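Local coordinates for protein arsenic responsive repressor ArsR (Corynebacterium glutamicum ATCC 13032, PDB 6J0E) that probably represses transcription of arsenic-resistance genes as a dimeric winged helix-turn-helix repressor that is released from its operator when As(III) binds, at residues Thr20-Ser25 / Leu108-Gln113; Lys36-Pro41 / Glu103-Leu108; Leu44-Gln49 / Pro72-His77; Ser48-Gly53 / Asn61-Leu66; His76-Met81 / Gly85-Val90. One frame throughout, in Å; residues are numbered along the deposited sequence. Where two conformers were deposited one is given.

In the fold
Contacts 3, 4 and 5 build the winged helix-turn-helix unit, while contacts 1 and 2 tie helix 102-111 to the helices that precede that unit in the chain. Contact 2, whose centre is about 5 Å from that of the chain, joins the two groups: Leu38 and Phe105 touch Leu47 of contact 3 and Phe86 of contact 5. Contacts 3 and 4 share helix 41-52, with centres about 8 Å apart, and contacts 3 and 5 share helix 71-83. Contacts 1 and 4 lie on opposite sides of the chain's centre, their own centres about 29 Å apart, yet the side chains of Leu23 and Leu50 are about 8 Å and 7 Å from an arsenic. Contact 4 also holds Ala51 of the arsenic pocket.

Contact 1: residues Thr20-Ser25 / Leu108-Gln113; sequences TGPLSS and LRTVLQ
Leu23 and Val111 form the heart of this contact, with Pro22 and Thr110 beside them. The tip methyl CD2 of Leu23 presses on CG1 of Val111 at 3.4 Å, tighter than usual for two methyl groups. Val111 keeps CG1 anti to its backbone N (chi1 165°) and CG2 beside that N, and the two branches serve different partners. CG1 takes Leu23, whereas CG2 lies 3.8 Å from CB of Pro22. Further along the proline ring, CG meets CG2 of Thr110 at 4.1 Å, the threonine side chain lying nearly square across the proline.

The short helix 20-24 that presents Pro22 and Leu23 is held in shape by its own polar groups. Thr20 O accepts from both N and OG of Ser24, which reach it from opposite faces of the carbonyl plane, the OG at 2.7 Å. Ser25 OG binds Pro22 O at 2.8 Å and also caps the backbone N of Glu27 at the turn into helix 28-38. On the other partner, Thr110 OG1 is hydrogen-bonded to Ala106 O, which leaves the CG2 methyl facing the proline. Leu23 also packs on Ser48 of the second subunit.

No hydrogen bond crosses between the segments, so apolar packing alone joins them. It covers Val111 O, 3.8 Å from Leu23 CD1, a buried carbonyl with no hydrogen-bond partner in the model.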
# COMPACT_ATOMS: atom_id res chain seq x y z
N THR B 20 -11.91 -2.53 3.52
CA THR B 20 -12.71 -3.72 3.93
C THR B 20 -13.27 -4.52 2.81
O THR B 20 -13.10 -5.71 2.79
CB THR B 20 -13.77 -3.43 4.91
OG1 THR B 20 -13.14 -2.96 6.10
CG2 THR B 20 -14.43 -4.69 5.35
N GLY B 21 -13.89 -3.81 1.85
CA GLY B 21 -14.44 -4.55 0.77
C GLY B 21 -13.39 -5.28 -0.05
O GLY B 21 -13.53 -6.44 -0.30
N PRO B 22 -12.31 -4.58 -0.59
CA PRO B 22 -11.40 -5.35 -1.43
C PRO B 22 -10.67 -6.35 -0.56
O PRO B 22 -10.41 -7.40 -1.05
CB PRO B 22 -10.35 -4.28 -1.93
CG PRO B 22 -11.03 -3.03 -1.67
CD PRO B 22 -12.02 -3.15 -0.63
N LEU B 23 -10.44 -6.07 0.74
CA LEU B 23 -9.72 -7.03 1.53
C LEU B 23 -10.60 -8.29 1.73
O LEU B 23 -10.00 -9.36 1.85
CB LEU B 23 -9.44 -6.50 2.91
CG LEU B 23 -8.13 -5.61 2.94
CD1 LEU B 23 -8.15 -4.95 4.32
CD2 LEU B 23 -6.88 -6.42 2.65
N SER B 24 -11.83 -8.04 1.86
CA SER B 24 -12.86 -9.15 2.13
C SER B 24 -13.25 -9.97 0.91
O SER B 24 -13.73 -11.09 1.02
CB SER B 24 -14.07 -8.66 2.80
OG SER B 24 -13.67 -8.07 4.04
N SER B 25 -12.99 -9.42 -0.24
CA SER B 25 -13.42 -10.00 -1.48
C SER B 25 -12.58 -11.21 -1.81
O SER B 25 -11.51 -11.41 -1.30
CB SER B 25 -13.30 -8.97 -2.64
OG SER B 25 -11.99 -8.76 -2.92
N LEU B 108 -4.19 -0.97 -4.77
CA LEU B 108 -3.34 -1.39 -3.61
C LEU B 108 -3.39 -0.33 -2.50
O LEU B 108 -3.40 -0.68 -1.33
CB LEU B 108 -1.90 -1.85 -4.02
CG LEU B 108 -1.78 -3.02 -4.93
CD1 LEU B 108 -0.32 -3.31 -5.14
CD2 LEU B 108 -2.50 -4.26 -4.38
N ARG B 109 -3.31 0.97 -2.86
CA ARG B 109 -3.54 2.03 -1.86
C ARG B 109 -4.79 1.94 -1.08
O ARG B 109 -4.76 2.19 0.12
CB ARG B 109 -3.40 3.41 -2.43
CG ARG B 109 -1.99 3.71 -2.84
CD ARG B 109 -1.80 5.25 -3.18
NE ARG B 109 -2.75 5.81 -4.09
CZ ARG B 109 -2.61 5.78 -5.43
NH1 ARG B 109 -1.53 5.14 -6.00
NH2 ARG B 109 -3.54 6.27 -6.14
N THR B 110 -5.91 1.54 -1.74
CA THR B 110 -7.18 1.32 -1.09
C THR B 110 -7.14 0.09 -0.15
O THR B 110 -7.67 0.13 0.99
CB THR B 110 -8.30 1.12 -2.13
OG1 THR B 110 -8.30 2.28 -2.97
CG2 THR B 110 -9.59 0.82 -1.50
N VAL B 111 -6.49 -0.96 -0.56
CA VAL B 111 -6.45 -2.19 0.28
C VAL B 111 -5.68 -1.93 1.59
O VAL B 111 -5.83 -2.48 2.54
CB VAL B 111 -5.74 -3.32 -0.52
CG1 VAL B 111 -5.30 -4.51 0.26
CG2 VAL B 111 -6.63 -3.81 -1.67
N LEU B 112 -4.75 -0.97 1.49
CA LEU B 112 -3.85 -0.58 2.59
C LEU B 112 -4.37 0.67 3.39
O LEU B 112 -3.58 1.18 4.18
CB LEU B 112 -2.46 -0.23 2.05
CG LEU B 112 -1.57 -1.28 1.31
CD1 LEU B 112 -0.42 -0.56 0.58
CD2 LEU B 112 -0.99 -2.21 2.25
N GLN B 113 -5.59 1.07 3.19
CA GLN B 113 -6.18 2.19 3.89
C GLN B 113 -6.75 1.62 5.22
O GLN B 113 -7.90 1.36 5.33
CB GLN B 113 -7.21 2.82 3.00
CG GLN B 113 -7.86 4.09 3.61
CD GLN B 113 -8.88 3.80 4.72
OE1 GLN B 113 -10.01 3.19 4.47
NE2 GLN B 113 -8.52 4.27 5.96

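Contact 2: residues Lys36-Pro41 / Glu103-Leu108; sequences KVLGDP and ELFAEL
In the helical core near the subunit interface, Leu38 of segment 36-41 meets Phe105 and Leu108 of helix 102-111. The backbones stay well apart, with 10.8 Å between CA of Leu38 and CA of Phe105, and side chains bridge the distance. Leu38 and Leu108 reach toward each other tip to tip, CD1 to CD1 at 3.8 Å. In both, CG stands beside the backbone N (chi1 -68° in Leu38) and CD1 continues the extended chain to the meeting point. The second methyl of Leu38, CD2, approaches the Phe105 ring more loosely and obliquely, 4.5 Å from CE1.

All three side chains are buried, and Phe86 fills in among them, its ring meeting that of Phe105 with planes at about 35°. Leu47 of helix 41-52 packs on both Leu38 and Phe105. From the second subunit, Phe35 packs on Leu38, and Leu112 touches both Phe105 and Leu108. Beyond Leu38 the chain turns through Gly39, the centre of an inverse gamma turn, to Asp40, which N-caps helix 41-52. An apolar cluster of this kind, in which helix 28-38 and helix 102-111 pack together and meet the second subunit, fits the dimer core of ArsR-family repressors.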
# COMPACT_ATOMS: atom_id res chain seq x y z
N LYS B 36 3.39 -9.87 -3.17
CA LYS B 36 4.47 -10.80 -3.28
C LYS B 36 5.39 -10.40 -4.45
O LYS B 36 6.61 -10.31 -4.25
CB LYS B 36 3.85 -12.24 -3.38
CG LYS B 36 4.90 -13.28 -3.48
CD LYS B 36 4.19 -14.62 -3.36
CE LYS B 36 5.09 -15.60 -2.73
NZ LYS B 36 6.31 -15.73 -3.56
N VAL B 37 4.76 -9.92 -5.55
CA VAL B 37 5.46 -9.43 -6.68
C VAL B 37 6.29 -8.20 -6.29
O VAL B 37 7.38 -8.04 -6.72
CB VAL B 37 4.53 -9.09 -7.87
CG1 VAL B 37 5.32 -8.37 -8.95
CG2 VAL B 37 3.97 -10.33 -8.44
N LEU B 38 5.72 -7.33 -5.48
CA LEU B 38 6.35 -6.16 -5.00
C LEU B 38 7.42 -6.41 -3.93
O LEU B 38 8.19 -5.56 -3.60
CB LEU B 38 5.32 -5.17 -4.44
CG LEU B 38 4.38 -4.53 -5.46
CD1 LEU B 38 3.48 -3.61 -4.69
CD2 LEU B 38 5.24 -3.64 -6.48
N GLY B 39 7.45 -7.58 -3.32
CA GLY B 39 8.43 -7.88 -2.25
C GLY B 39 9.72 -8.31 -2.85
O GLY B 39 10.30 -9.19 -2.34
N ASP B 40 10.27 -7.58 -3.81
CA ASP B 40 11.61 -7.79 -4.32
C ASP B 40 12.24 -6.36 -4.40
O ASP B 40 11.71 -5.50 -5.03
CB ASP B 40 11.55 -8.41 -5.72
CG ASP B 40 12.93 -8.55 -6.35
OD1 ASP B 40 13.59 -7.58 -6.66
OD2 ASP B 40 13.36 -9.63 -6.56
N PRO B 41 13.37 -6.14 -3.82
CA PRO B 41 14.00 -4.80 -3.86
C PRO B 41 14.34 -4.20 -5.19
O PRO B 41 14.11 -2.99 -5.39
CB PRO B 41 15.35 -4.99 -3.06
CG PRO B 41 15.40 -6.42 -2.70
CD PRO B 41 14.26 -7.20 -3.28
N GLU B 103 -3.41 2.29 -12.34
CA GLU B 103 -4.57 1.50 -11.85
C GLU B 103 -4.35 0.57 -10.67
O GLU B 103 -5.04 0.75 -9.66
CB GLU B 103 -5.22 0.72 -13.03
CG GLU B 103 -5.80 1.65 -14.06
CD GLU B 103 -4.84 1.87 -15.23
OE1 GLU B 103 -5.27 2.20 -16.33
OE2 GLU B 103 -3.65 1.70 -15.02
N LEU B 104 -3.48 -0.44 -10.81
CA LEU B 104 -3.24 -1.37 -9.73
C LEU B 104 -2.71 -0.65 -8.51
O LEU B 104 -2.94 -1.09 -7.43
CB LEU B 104 -2.32 -2.61 -10.05
CG LEU B 104 -3.00 -3.66 -10.91
CD1 LEU B 104 -1.97 -4.76 -11.02
CD2 LEU B 104 -4.28 -4.21 -10.30
N PHE B 105 -1.94 0.39 -8.70
CA PHE B 105 -1.35 1.01 -7.54
C PHE B 105 -2.44 1.65 -6.76
O PHE B 105 -2.42 1.65 -5.58
CB PHE B 105 -0.20 1.99 -7.93
CG PHE B 105 0.99 1.27 -8.47
CD1 PHE B 105 1.91 0.59 -7.59
CD2 PHE B 105 1.22 1.16 -9.85
CE1 PHE B 105 2.96 -0.15 -8.09
CE2 PHE B 105 2.30 0.46 -10.30
CZ PHE B 105 3.18 -0.21 -9.47
N ALA B 106 -3.34 2.33 -7.45
CA ALA B 106 -4.51 2.95 -6.76
C ALA B 106 -5.36 1.89 -6.02
O ALA B 106 -5.78 2.12 -4.87
CB ALA B 106 -5.36 3.72 -7.74
N GLU B 107 -5.52 0.75 -6.59
CA GLU B 107 -6.24 -0.32 -5.96
C GLU B 107 -5.50 -0.77 -4.68
O GLU B 107 -6.17 -0.95 -3.64
CB GLU B 107 -6.35 -1.63 -6.87
CG GLU B 107 -7.31 -1.40 -8.01
CD GLU B 107 -7.87 -2.74 -8.56
OE1 GLU B 107 -7.28 -3.83 -8.34
OE2 GLU B 107 -8.94 -2.64 -9.29
N LEU B 108 -4.19 -0.97 -4.77
CA LEU B 108 -3.34 -1.39 -3.61
C LEU B 108 -3.39 -0.33 -2.50
O LEU B 108 -3.40 -0.68 -1.33
CB LEU B 108 -1.90 -1.85 -4.02
CG LEU B 108 -1.78 -3.02 -4.93
CD1 LEU B 108 -0.32 -3.31 -5.14
CD2 LEU B 108 -2.50 -4.26 -4.38

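Contact 3: residues Leu44-Gln49 / Pro72-His77; sequences LRILSQ and PTISHH
A buried, apolar helix-to-helix contact inside the winged helix-turn-helix domain brings Ile46 of helix 41-52 against Ile74 and His77 of helix 71-83. The CB of Ile46 is directed toward helix 71-83. With CG1 beside the backbone N (chi1 -61°) and the rest extended, its long branch brings CD1 against two residues about a turn apart, Ile74 and His77. There CD1 lies 3.6 Å from CB of His77 and 4.0 Å from CD1 of Ile74. The two isoleucines pass side by side, heading opposite ways, while His77 stands roughly perpendicular to Ile46.

The isoleucine meets His77 near the root of its side chain, and the imidazole continues to its polar partner: ND1 is hydrogen-bonded to NE of Arg43 on helix 41-52. His76 CD2 lies over one face of the His77 ring, nearer its border, 3.9 Å from the plane. Met67 of helix 60-67 packs on both isoleucines, and Leu78 and Met81 add to the cover of Ile46. Helix 71-83 is the second helix of the helix-turn-helix, the presumed recognition helix, as in other family members, and its inner side seated on a preceding support helix is the usual three-helix core of such DNA-binding domains.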
# COMPACT_ATOMS: atom_id res chain seq x y z
N LEU B 44 11.19 -2.88 -6.80
CA LEU B 44 10.78 -1.60 -6.22
C LEU B 44 11.59 -0.45 -6.75
O LEU B 44 11.04 0.64 -6.99
CB LEU B 44 10.93 -1.62 -4.66
CG LEU B 44 9.83 -2.45 -4.05
CD1 LEU B 44 9.93 -2.11 -2.53
CD2 LEU B 44 8.42 -2.19 -4.49
N ARG B 45 12.89 -0.66 -6.84
CA ARG B 45 13.77 0.32 -7.54
C ARG B 45 13.47 0.60 -9.00
O ARG B 45 13.61 1.78 -9.41
CB ARG B 45 15.22 -0.04 -7.38
CG ARG B 45 15.64 -0.03 -5.93
CD ARG B 45 17.13 0.30 -5.64
NE ARG B 45 18.02 -0.53 -6.44
CZ ARG B 45 18.42 -1.76 -6.19
NH1 ARG B 45 17.98 -2.43 -5.17
NH2 ARG B 45 19.25 -2.37 -7.04
N ILE B 46 13.10 -0.40 -9.74
CA ILE B 46 12.67 -0.17 -11.10
C ILE B 46 11.49 0.73 -10.99
O ILE B 46 11.46 1.72 -11.73
CB ILE B 46 12.33 -1.43 -11.88
CG1 ILE B 46 13.55 -2.28 -11.97
CG2 ILE B 46 11.67 -1.00 -13.18
CD1 ILE B 46 13.48 -3.62 -12.71
N LEU B 47 10.50 0.37 -10.14
CA LEU B 47 9.36 1.32 -10.01
C LEU B 47 9.71 2.72 -9.68
O LEU B 47 9.09 3.67 -10.20
CB LEU B 47 8.27 0.80 -9.04
CG LEU B 47 7.73 -0.42 -9.58
CD1 LEU B 47 6.75 -0.97 -8.54
CD2 LEU B 47 6.92 -0.17 -10.89
N SER B 48 10.65 2.85 -8.75
CA SER B 48 11.30 4.16 -8.46
C SER B 48 11.92 4.92 -9.54
O SER B 48 11.75 6.12 -9.61
CB SER B 48 12.41 3.95 -7.41
OG SER B 48 11.85 4.32 -6.20
N GLN B 49 12.74 4.21 -10.33
CA GLN B 49 13.35 4.92 -11.48
C GLN B 49 12.23 5.39 -12.47
O GLN B 49 12.34 6.44 -13.06
CB GLN B 49 14.37 4.04 -12.18
CG GLN B 49 15.53 3.66 -11.27
CD GLN B 49 16.65 4.73 -11.28
OE1 GLN B 49 16.51 5.77 -11.95
NE2 GLN B 49 17.68 4.52 -10.47
N PRO B 72 19.70 -8.99 -18.96
CA PRO B 72 18.81 -10.15 -18.54
C PRO B 72 18.12 -9.93 -17.13
O PRO B 72 16.98 -10.37 -16.89
CB PRO B 72 19.79 -11.38 -18.58
CG PRO B 72 20.79 -10.90 -19.61
CD PRO B 72 21.05 -9.46 -19.24
N THR B 73 18.81 -9.25 -16.21
CA THR B 73 18.20 -9.03 -14.89
C THR B 73 17.00 -8.13 -14.99
O THR B 73 15.88 -8.49 -14.47
CB THR B 73 19.20 -8.46 -13.89
OG1 THR B 73 20.05 -9.52 -13.58
CG2 THR B 73 18.62 -8.12 -12.61
N ILE B 74 17.22 -6.94 -15.58
CA ILE B 74 16.13 -6.01 -15.68
C ILE B 74 15.00 -6.57 -16.55
O ILE B 74 13.83 -6.40 -16.27
CB ILE B 74 16.57 -4.70 -16.34
CG1 ILE B 74 17.62 -3.94 -15.47
CG2 ILE B 74 15.41 -3.75 -16.56
CD1 ILE B 74 17.19 -3.39 -14.15
N SER B 75 15.35 -7.22 -17.67
CA SER B 75 14.32 -7.78 -18.51
C SER B 75 13.47 -8.81 -17.73
O SER B 75 12.30 -8.86 -17.97
CB SER B 75 14.85 -8.45 -19.77
OG SER B 75 15.19 -7.44 -20.66
N HIS B 76 14.09 -9.59 -16.84
CA HIS B 76 13.34 -10.63 -16.09
C HIS B 76 12.27 -9.89 -15.21
O HIS B 76 11.10 -10.27 -15.11
CB HIS B 76 14.29 -11.42 -15.21
CG HIS B 76 13.60 -12.28 -14.20
ND1 HIS B 76 13.21 -13.56 -14.52
CD2 HIS B 76 13.31 -12.09 -12.90
CE1 HIS B 76 12.66 -14.12 -13.45
NE2 HIS B 76 12.74 -13.25 -12.45
N HIS B 77 12.73 -8.85 -14.55
CA HIS B 77 11.93 -8.09 -13.56
C HIS B 77 10.81 -7.38 -14.31
O HIS B 77 9.69 -7.35 -13.82
CB HIS B 77 12.75 -7.18 -12.74
CG HIS B 77 13.56 -7.88 -11.69
ND1 HIS B 77 13.00 -8.75 -10.78
CD2 HIS B 77 14.88 -7.83 -11.40
CE1 HIS B 77 13.96 -9.29 -10.05
NE2 HIS B 77 15.10 -8.68 -10.34

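Contact 4: residues Ser48-Gly53 / Asn61-Leu66; sequences SQLAAG and NELTDL
Gln49 and Leu50 of helix 41-52 lie against Leu63 and Leu66 of helix 60-67, the first helix of the helix-turn-helix. The short helical segments run at 107° to each other, with axes 11.4 Å apart at closest approach, so only a few side chains fill the crossing. Leu63 sends its CD2 to both Gln49 and Leu50 of helix 41-52: it lies 3.9 Å from CB of Gln49 and 4.1 Å from CD2 of Leu50. Leu50 and Leu63 meet methyl to methyl, their side chains set almost perpendicular.

Gln49 handles two partners with different parts of its chain. Its CB faces Leu63, and a bend at chi2 (-86°) brings the amide over to Leu66, the two side chains at a slant, OE1 of Gln49 3.8 Å from CD1 of Leu66. This is van der Waals contact, since no hydrogen bond joins the segments. Val58 of strand 58-59 touches both Leu50 and Leu63, while Pro22 of the second subunit packs on Gln49. Ala51, one residue beyond Leu50, belongs to the arsenic pocket with Gly54 and Cys55. On helix 60-67 itself, Asn61 O takes two donors from the same face of its plane: the backbone N of Asp65, and OG1 of Thr64 at 2.8 Å, tilted 33° from that plane.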
# COMPACT_ATOMS: atom_id res chain seq x y z
N SER B 48 10.65 2.85 -8.75
CA SER B 48 11.30 4.16 -8.46
C SER B 48 11.92 4.92 -9.54
O SER B 48 11.75 6.12 -9.61
CB SER B 48 12.41 3.95 -7.41
OG SER B 48 11.85 4.32 -6.20
N GLN B 49 12.74 4.21 -10.33
CA GLN B 49 13.35 4.92 -11.48
C GLN B 49 12.23 5.39 -12.47
O GLN B 49 12.34 6.44 -13.06
CB GLN B 49 14.37 4.04 -12.18
CG GLN B 49 15.53 3.66 -11.27
CD GLN B 49 16.65 4.73 -11.28
OE1 GLN B 49 16.51 5.77 -11.95
NE2 GLN B 49 17.68 4.52 -10.47
N LEU B 50 11.16 4.54 -12.65
CA LEU B 50 10.13 4.91 -13.56
C LEU B 50 9.37 6.09 -13.10
O LEU B 50 9.14 7.09 -13.85
CB LEU B 50 9.21 3.72 -13.82
CG LEU B 50 9.94 2.58 -14.51
CD1 LEU B 50 8.92 1.44 -14.64
CD2 LEU B 50 10.50 2.93 -15.88
N ALA B 51 9.02 6.09 -11.83
CA ALA B 51 8.26 7.19 -11.30
C ALA B 51 9.15 8.48 -11.22
O ALA B 51 8.70 9.57 -11.51
CB ALA B 51 7.69 6.78 -9.93
N ALA B 52 10.42 8.34 -10.87
CA ALA B 52 11.32 9.48 -10.82
C ALA B 52 11.47 10.14 -12.21
O ALA B 52 11.78 11.31 -12.32
CB ALA B 52 12.67 9.05 -10.19
N GLY B 53 11.16 9.41 -13.27
CA GLY B 53 11.02 9.98 -14.61
C GLY B 53 9.65 10.45 -15.05
O GLY B 53 9.30 10.43 -16.24
N ASN B 61 17.22 -0.79 -22.09
CA ASN B 61 18.60 -0.21 -22.22
C ASN B 61 18.79 0.98 -21.33
O ASN B 61 19.80 1.09 -20.67
CB ASN B 61 18.95 0.26 -23.60
CG ASN B 61 19.61 -0.78 -24.37
OD1 ASN B 61 19.35 -1.97 -24.13
ND2 ASN B 61 20.44 -0.39 -25.32
N GLU B 62 17.78 1.83 -21.25
CA GLU B 62 17.89 3.01 -20.42
C GLU B 62 17.89 2.60 -18.92
O GLU B 62 18.65 3.14 -18.09
CB GLU B 62 16.76 3.96 -20.76
CG GLU B 62 16.77 5.27 -19.96
CD GLU B 62 15.68 6.33 -20.32
OE1 GLU B 62 14.89 6.20 -21.29
OE2 GLU B 62 15.60 7.32 -19.56
N LEU B 63 17.10 1.59 -18.58
CA LEU B 63 17.02 1.24 -17.16
C LEU B 63 18.32 0.50 -16.76
O LEU B 63 18.75 0.59 -15.62
CB LEU B 63 15.79 0.27 -16.79
CG LEU B 63 14.43 0.98 -16.70
CD1 LEU B 63 13.40 -0.16 -16.81
CD2 LEU B 63 14.47 1.83 -15.41
N THR B 64 18.91 -0.27 -17.71
CA THR B 64 20.17 -1.01 -17.31
C THR B 64 21.27 0.07 -17.10
O THR B 64 22.07 -0.10 -16.15
CB THR B 64 20.69 -1.98 -18.33
OG1 THR B 64 20.94 -1.22 -19.48
CG2 THR B 64 19.69 -3.16 -18.65
N ASP B 65 21.33 1.10 -17.91
CA ASP B 65 22.27 2.17 -17.69
C ASP B 65 22.02 2.85 -16.30
O ASP B 65 22.98 3.14 -15.53
CB ASP B 65 22.21 3.12 -18.93
CG ASP B 65 23.52 3.97 -19.16
OD1 ASP B 65 24.68 3.56 -18.88
OD2 ASP B 65 23.33 5.09 -19.65
N LEU B 66 20.76 3.16 -16.01
CA LEU B 66 20.40 3.91 -14.76
C LEU B 66 20.74 3.07 -13.52
O LEU B 66 21.19 3.59 -12.46
CB LEU B 66 18.90 4.35 -14.80
CG LEU B 66 18.42 5.45 -15.76
CD1 LEU B 66 16.94 5.53 -15.67
CD2 LEU B 66 19.03 6.82 -15.35

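Contact 5: residues His76-Met81 / Gly85-Val90; sequences HHLKKM and GFLDRV
Leu87, the first residue of strand 87-92, directs its side chain at Met81 and Leu78 on helix 71-83. Its CB points toward the helix, and CG comes next, 4.0 Å from CB of Met81. CG stands beside the backbone N (chi1 -52°), and the chain divides there. CD1 settles between two helical residues, 3.7 Å from CD2 of Leu78 and 3.7 Å from CB of Met81. CD2 continues to helix 41-52, where it packs on Leu47 and Leu50.

One carbonyl gathers the turn that leads to this leucine. Met81 O is approached by three successive N-H groups, those of Gly85, Phe86 and Leu87, all in weak bonds. The Phe86 bond is the shortest, 3.0 Å from N to O, but bent to 127° at the hydrogen; that from Leu87 N is 3.5 Å long. Gly85 adopts a positive phi (97°) in the Schellman motif that ends the helix, and the chain reverses here into the strand. Phe86 CB also rests 3.6 Å from Met81 O.

Around this turn, the Phe86 ring packs on Leu34 and Val37 of helix 28-38, while Leu78 reaches Val60 and Leu63 of helix 60-67. Phe86, Asp88 and Val90 make backbone hydrogen bonds with Arg101, Arg99 and Leu97, on and just after strand 95-100, and Asp88 forms salt bridges to Arg99 and Arg101. The end of helix 71-83 is thereby joined to the beta wing formed by strands 87-92 and 95-100, with helix 41-52 covering Leu87.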
# COMPACT_ATOMS: atom_id res chain seq x y z
N HIS B 76 14.09 -9.59 -16.84
CA HIS B 76 13.34 -10.63 -16.09
C HIS B 76 12.27 -9.89 -15.21
O HIS B 76 11.10 -10.27 -15.11
CB HIS B 76 14.29 -11.42 -15.21
CG HIS B 76 13.60 -12.28 -14.20
ND1 HIS B 76 13.21 -13.56 -14.52
CD2 HIS B 76 13.31 -12.09 -12.90
CE1 HIS B 76 12.66 -14.12 -13.45
NE2 HIS B 76 12.74 -13.25 -12.45
N HIS B 77 12.73 -8.85 -14.55
CA HIS B 77 11.93 -8.09 -13.56
C HIS B 77 10.81 -7.38 -14.31
O HIS B 77 9.69 -7.35 -13.82
CB HIS B 77 12.75 -7.18 -12.74
CG HIS B 77 13.56 -7.88 -11.69
ND1 HIS B 77 13.00 -8.75 -10.78
CD2 HIS B 77 14.88 -7.83 -11.40
CE1 HIS B 77 13.96 -9.29 -10.05
NE2 HIS B 77 15.10 -8.68 -10.34
N LEU B 78 11.13 -6.83 -15.47
CA LEU B 78 10.15 -6.15 -16.21
C LEU B 78 9.02 -7.10 -16.67
O LEU B 78 7.87 -6.71 -16.69
CB LEU B 78 10.69 -5.44 -17.41
CG LEU B 78 11.62 -4.30 -17.05
CD1 LEU B 78 12.23 -3.79 -18.33
CD2 LEU B 78 10.85 -3.17 -16.44
N LYS B 79 9.44 -8.29 -17.04
CA LYS B 79 8.48 -9.27 -17.54
C LYS B 79 7.49 -9.61 -16.29
O LYS B 79 6.32 -9.71 -16.47
CB LYS B 79 9.23 -10.48 -18.11
CG LYS B 79 8.31 -11.54 -18.64
CD LYS B 79 9.03 -12.34 -19.66
CE LYS B 79 8.08 -13.41 -20.16
NZ LYS B 79 7.84 -14.35 -19.10
N LYS B 80 8.03 -9.85 -15.11
CA LYS B 80 7.21 -10.24 -13.96
C LYS B 80 6.27 -9.07 -13.60
O LYS B 80 5.12 -9.31 -13.38
CB LYS B 80 8.11 -10.60 -12.79
CG LYS B 80 8.95 -11.87 -13.09
CD LYS B 80 8.12 -13.14 -13.23
CE LYS B 80 9.12 -14.37 -13.31
NZ LYS B 80 8.21 -15.50 -13.60
N MET B 81 6.73 -7.83 -13.67
CA MET B 81 5.93 -6.71 -13.35
C MET B 81 4.81 -6.43 -14.39
O MET B 81 3.73 -6.02 -14.05
CB MET B 81 6.72 -5.48 -13.05
CG MET B 81 7.40 -5.65 -11.70
SD MET B 81 8.15 -4.06 -11.45
CE MET B 81 9.62 -4.41 -12.28
N GLY B 85 0.64 -6.79 -14.13
CA GLY B 85 -0.21 -5.68 -14.50
C GLY B 85 0.29 -4.31 -13.97
O GLY B 85 -0.41 -3.28 -14.11
N PHE B 86 1.47 -4.27 -13.26
CA PHE B 86 2.03 -3.02 -12.85
C PHE B 86 2.51 -2.10 -13.98
O PHE B 86 2.62 -0.89 -13.81
CB PHE B 86 3.17 -3.20 -11.85
CG PHE B 86 2.72 -3.86 -10.53
CD1 PHE B 86 1.74 -3.23 -9.79
CD2 PHE B 86 3.26 -5.03 -10.09
CE1 PHE B 86 1.28 -3.83 -8.60
CE2 PHE B 86 2.79 -5.64 -8.90
CZ PHE B 86 1.88 -5.00 -8.17
N LEU B 87 2.92 -2.81 -15.06
CA LEU B 87 3.55 -2.12 -16.26
C LEU B 87 2.85 -2.63 -17.48
O LEU B 87 2.28 -3.69 -17.46
CB LEU B 87 5.02 -2.44 -16.49
CG LEU B 87 5.89 -2.23 -15.26
CD1 LEU B 87 7.28 -2.80 -15.55
CD2 LEU B 87 5.99 -0.81 -14.73
N ASP B 88 2.98 -1.88 -18.54
CA ASP B 88 2.64 -2.57 -19.82
C ASP B 88 3.59 -2.00 -20.82
O ASP B 88 4.44 -1.20 -20.47
CB ASP B 88 1.20 -2.42 -20.27
CG ASP B 88 0.80 -1.03 -20.51
OD1 ASP B 88 1.58 -0.10 -20.49
OD2 ASP B 88 -0.40 -0.86 -20.82
N ARG B 89 3.49 -2.55 -22.02
CA ARG B 89 4.49 -2.25 -23.00
C ARG B 89 3.85 -1.28 -24.02
O ARG B 89 2.69 -1.44 -24.43
CB ARG B 89 4.94 -3.54 -23.64
CG ARG B 89 5.71 -4.51 -22.78
CD ARG B 89 5.44 -5.96 -23.14
NE ARG B 89 5.92 -6.28 -24.51
CZ ARG B 89 7.16 -6.68 -24.83
NH1 ARG B 89 8.11 -6.81 -23.94
NH2 ARG B 89 7.48 -6.89 -26.11
N VAL B 90 4.64 -0.35 -24.47
CA VAL B 90 4.16 0.58 -25.54
C VAL B 90 5.30 0.73 -26.59
O VAL B 90 6.46 0.72 -26.26
CB VAL B 90 3.65 1.90 -24.99
CG1 VAL B 90 2.44 1.65 -24.05
CG2 VAL B 90 4.79 2.61 -24.32